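Local coordinates for protein phenylacetaldehyde dehydrogenase (Burkholderia cenocepacia, PDB 4O5H) that probably oxidises phenylacetaldehyde to phenylacetate with NAD+ as cofactor, as a member of the aldehyde dehydrogenase family, at residues F26-L34 with L215-Q225. Numbering follows the deposited sequence.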
loop_
_atom_site.group_PDB
_atom_site.type_symbol
_atom_site.label_atom_id
_atom_site.label_comp_id
_atom_site.label_asym_id
_atom_site.label_seq_id
_atom_site.Cartn_x
_atom_site.Cartn_y
_atom_site.Cartn_z
ATOM N N PHE A 26 14.156 -36.351 8.500
ATOM C CA PHE A 26 13.366 -35.183 8.798
ATOM C C PHE A 26 11.915 -35.577 9.048
ATOM O O PHE A 26 11.306 -35.103 9.989
ATOM C CB PHE A 26 13.444 -34.172 7.648
ATOM C CG PHE A 26 12.575 -32.961 7.853
ATOM C CD1 PHE A 26 12.955 -31.937 8.694
ATOM C CD2 PHE A 26 11.388 -32.855 7.188
ATOM C CE1 PHE A 26 12.153 -30.823 8.882
ATOM C CE2 PHE A 26 10.578 -31.738 7.347
ATOM C CZ PHE A 26 10.973 -30.714 8.186
ATOM N N LEU A 27 11.376 -36.454 8.217
ATOM C CA LEU A 27 10.004 -36.904 8.420
ATOM C C LEU A 27 9.785 -37.663 9.724
ATOM O O LEU A 27 8.755 -37.514 10.365
ATOM C CB LEU A 27 9.534 -37.771 7.269
ATOM C CG LEU A 27 9.412 -37.060 5.923
ATOM C CD1 LEU A 27 9.079 -38.087 4.844
ATOM C CD2 LEU A 27 8.379 -35.966 5.966
ATOM N N ALA A 28 10.740 -38.482 10.101
ATOM C CA ALA A 28 10.588 -39.318 11.294
ATOM C C ALA A 28 10.647 -38.524 12.609
ATOM O O ALA A 28 10.032 -38.911 13.556
ATOM C CB ALA A 28 11.655 -40.391 11.315
ATOM N N LYS A 29 11.385 -37.432 12.674
ATOM C CA LYS A 29 11.611 -36.801 13.966
ATOM C C LYS A 29 10.472 -35.849 14.363
ATOM O O LYS A 29 9.789 -35.292 13.502
ATOM C CB LYS A 29 12.937 -36.046 13.950
ATOM C CG LYS A 29 12.834 -34.694 13.272
ATOM C CD LYS A 29 14.181 -34.078 12.991
ATOM C CE LYS A 29 13.972 -32.692 12.411
ATOM N NZ LYS A 29 15.243 -31.983 12.210
ATOM N N PRO A 30 10.337 -35.571 15.654
ATOM C CA PRO A 30 9.311 -34.639 16.123
ATOM C C PRO A 30 9.496 -33.225 15.592
ATOM O O PRO A 30 10.603 -32.771 15.456
ATOM C CB PRO A 30 9.495 -34.646 17.637
ATOM C CG PRO A 30 10.134 -35.957 17.914
ATOM C CD PRO A 30 11.066 -36.182 16.779
ATOM N N LYS A 31 8.412 -32.590 15.166
ATOM C CA LYS A 31 8.463 -31.249 14.533
ATOM C C LYS A 31 8.040 -30.235 15.558
ATOM O O LYS A 31 7.067 -30.455 16.289
ATOM C CB LYS A 31 7.472 -31.108 13.355
ATOM C CG LYS A 31 7.493 -32.232 12.336
ATOM C CD LYS A 31 8.774 -32.303 11.532
ATOM C CE LYS A 31 8.623 -33.449 10.561
ATOM N NZ LYS A 31 8.445 -34.798 11.186
ATOM N N GLN A 32 8.681 -29.081 15.509
ATOM C CA GLN A 32 8.356 -27.968 16.385
ATOM C C GLN A 32 8.346 -26.639 15.623
ATOM O O GLN A 32 8.899 -26.540 14.533
ATOM C CB GLN A 32 9.385 -27.917 17.496
ATOM C CG GLN A 32 9.354 -29.150 18.367
ATOM C CD GLN A 32 10.248 -29.016 19.533
ATOM O OE1 GLN A 32 11.470 -28.922 19.383
ATOM N NE2 GLN A 32 9.658 -28.966 20.725
ATOM N N MET A 33 7.737 -25.627 16.232
ATOM C CA MET A 33 7.789 -24.253 15.722
ATOM C C MET A 33 9.112 -23.598 16.129
ATOM O O MET A 33 9.705 -23.979 17.118
ATOM C CB MET A 33 6.668 -23.413 16.331
ATOM C CG MET A 33 5.315 -23.906 15.961
ATOM S SD MET A 33 4.001 -22.908 16.622
ATOM C CE MET A 33 3.919 -23.384 18.359
ATOM N N LEU A 34 9.488 -22.544 15.423
ATOM C CA LEU A 34 10.660 -21.748 15.789
ATOM C C LEU A 34 10.202 -20.420 16.374
ATOM O O LEU A 34 9.669 -19.563 15.640
ATOM C CB LEU A 34 11.528 -21.514 14.553
ATOM C CG LEU A 34 12.753 -20.613 14.766
ATOM C CD1 LEU A 34 13.660 -21.204 15.817
ATOM C CD2 LEU A 34 13.514 -20.430 13.475
ATOM N N LEU A 215 5.825 -28.207 6.109
ATOM C CA LEU A 215 7.121 -28.877 6.318
ATOM C C LEU A 215 8.323 -28.159 5.749
ATOM O O LEU A 215 9.363 -28.093 6.430
ATOM C CB LEU A 215 7.085 -30.305 5.815
ATOM C CG LEU A 215 6.110 -31.247 6.540
ATOM C CD1 LEU A 215 6.175 -32.636 5.931
ATOM C CD2 LEU A 215 6.388 -31.322 8.038
ATOM N N SER A 216 8.248 -27.661 4.509
ATOM C CA SER A 216 9.462 -27.055 3.911
ATOM C C SER A 216 9.865 -25.773 4.659
ATOM O O SER A 216 11.049 -25.469 4.780
ATOM C CB SER A 216 9.327 -26.843 2.401
ATOM O OG SER A 216 8.243 -25.981 2.094
ATOM N N ALA A 217 8.874 -25.079 5.206
ATOM C CA ALA A 217 9.150 -23.868 6.000
ATOM C C ALA A 217 9.894 -24.197 7.299
ATOM O O ALA A 217 10.828 -23.503 7.655
ATOM C CB ALA A 217 7.867 -23.126 6.303
ATOM N N LEU A 218 9.516 -25.299 7.953
ATOM C CA LEU A 218 10.223 -25.756 9.125
ATOM C C LEU A 218 11.660 -26.132 8.765
ATOM O O LEU A 218 12.555 -25.785 9.507
ATOM C CB LEU A 218 9.502 -26.917 9.840
ATOM C CG LEU A 218 8.107 -26.505 10.391
ATOM C CD1 LEU A 218 7.427 -27.685 11.027
ATOM C CD2 LEU A 218 8.224 -25.367 11.407
ATOM N N ARG A 219 11.879 -26.805 7.649
ATOM C CA ARG A 219 13.247 -27.179 7.275
ATOM C C ARG A 219 14.048 -25.932 6.940
ATOM O O ARG A 219 15.197 -25.831 7.309
ATOM C CB ARG A 219 13.256 -28.193 6.115
ATOM C CG ARG A 219 14.648 -28.703 5.745
ATOM C CD ARG A 219 15.277 -29.569 6.817
ATOM N NE ARG A 219 16.517 -30.160 6.275
ATOM C CZ ARG A 219 17.750 -29.838 6.635
ATOM N NH1 ARG A 219 17.991 -28.985 7.628
ATOM N NH2 ARG A 219 18.755 -30.378 5.990
ATOM N N LEU A 220 13.420 -24.963 6.310
ATOM C CA LEU A 220 14.051 -23.689 6.015
ATOM C C LEU A 220 14.450 -22.968 7.310
ATOM O O LEU A 220 15.514 -22.423 7.384
ATOM C CB LEU A 220 13.131 -22.786 5.193
ATOM C CG LEU A 220 13.662 -21.386 4.878
ATOM C CD1 LEU A 220 14.876 -21.420 3.966
ATOM C CD2 LEU A 220 12.570 -20.589 4.240
ATOM N N GLY A 221 13.633 -23.062 8.338
ATOM C CA GLY A 221 14.010 -22.584 9.700
ATOM C C GLY A 221 15.315 -23.134 10.213
ATOM O O GLY A 221 16.134 -22.401 10.722
ATOM N N GLU A 222 15.525 -24.437 10.023
ATOM C CA GLU A 222 16.790 -25.093 10.372
ATOM C C GLU A 222 17.955 -24.469 9.581
ATOM O O GLU A 222 19.026 -24.192 10.158
ATOM C CB GLU A 222 16.720 -26.584 10.107
ATOM C CG GLU A 222 15.629 -27.295 10.934
ATOM C CD GLU A 222 15.631 -28.798 10.749
ATOM O OE1 GLU A 222 16.470 -29.315 9.998
ATOM O OE2 GLU A 222 14.785 -29.483 11.369
ATOM N N LEU A 223 17.751 -24.234 8.279
ATOM C CA LEU A 223 18.812 -23.685 7.445
ATOM C C LEU A 223 19.116 -22.221 7.854
ATOM O O LEU A 223 20.259 -21.775 7.810
ATOM C CB LEU A 223 18.438 -23.796 5.937
ATOM C CG LEU A 223 18.198 -25.232 5.417
ATOM C CD1 LEU A 223 17.855 -25.209 3.944
ATOM C CD2 LEU A 223 19.401 -26.126 5.633
ATOM N N ILE A 224 18.080 -21.487 8.245
ATOM C CA ILE A 224 18.227 -20.111 8.696
ATOM C C ILE A 224 19.088 -20.065 9.965
ATOM O O ILE A 224 20.035 -19.248 10.048
ATOM C CB ILE A 224 16.860 -19.452 8.899
ATOM C CG1 ILE A 224 16.225 -19.134 7.544
ATOM C CG2 ILE A 224 16.957 -18.190 9.754
ATOM C CD1 ILE A 224 14.764 -18.724 7.600
ATOM N N GLN A 225 18.843 -20.993 10.903
ATOM C CA GLN A 225 19.685 -21.071 12.082
ATOM C C GLN A 225 21.082 -21.447 11.672
ATOM O O GLN A 225 22.054 -20.874 12.169
ATOM C CB GLN A 225 19.192 -22.108 13.097
ATOM C CG GLN A 225 17.888 -21.768 13.722
ATOM C CD GLN A 225 17.672 -22.561 15.019
ATOM O OE1 GLN A 225 17.934 -23.778 15.089
ATOM N NE2 GLN A 225 17.205 -21.866 16.046
#
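Phe26 is a knob set into a hole on helix 215-227, its ring lodged among Leu215, Leu218, Arg219 and Glu222. With CG anti to the backbone N (chi1 176°), the ring reaches the helix, CZ lying 3.5 Å from O of Leu215 and CD1 3.8 Å from CD of Arg219, both at an oblique angle to the ring. CE of Lys31 sits over one face, displaced toward the rim; the Lys31 chain bends at chi2 and chi4 and carries NZ back over the end of helix 21-28. There NZ donates to O of Lys29 at 2.7 Å, almost straight in line with that carbonyl, and to O of Leu27 at 2.9 Å from above the carbonyl plane; a weak bond to O of Phe26 is the third. Lys31, a buried residue, thus ties the end of the helix to Lys29, just beyond it, while its CE packs against CD2 of Leu215. CD2 of Leu27 meets CD1 of Leu215, the side chains crossing at about a right angle, and Ile115 of helix 109-120 touches both Phe26 and Leu215. In this aldehyde dehydrogenase fold, helix 215-227 links parallel strands 204-208 and 234-236 of the mixed sheet as a beta-alpha-beta crossover, probably in the Rossmann-type cofactor domain. Residues 26-34 pack along it, Leu34 being backbone-bonded to Ile236. CD2 of Leu218 abuts O of Gln32 at 3.4 Å, and CD1 of Leu34 lies 3.6 Å from NE2 of Gln225, whose OE1 is held by Trp39.

The solvent side is polar: Lys29 is exposed, Arg219 and Glu222 partly so, and the three form a salt-bridge network. Lys29 NZ makes a hydrogen-bonded salt bridge to Glu222 OE2 on the syn side at 2.7 Å, 26° out of the carboxylate plane. That same OE2 lies at the edge of the Phe26 ring. OE1 of Glu222 is salt-bridged to NH1 of Arg219 through a weak, bent hydrogen bond (124° at the hydrogen), and Arg219 NE pairs with Glu111.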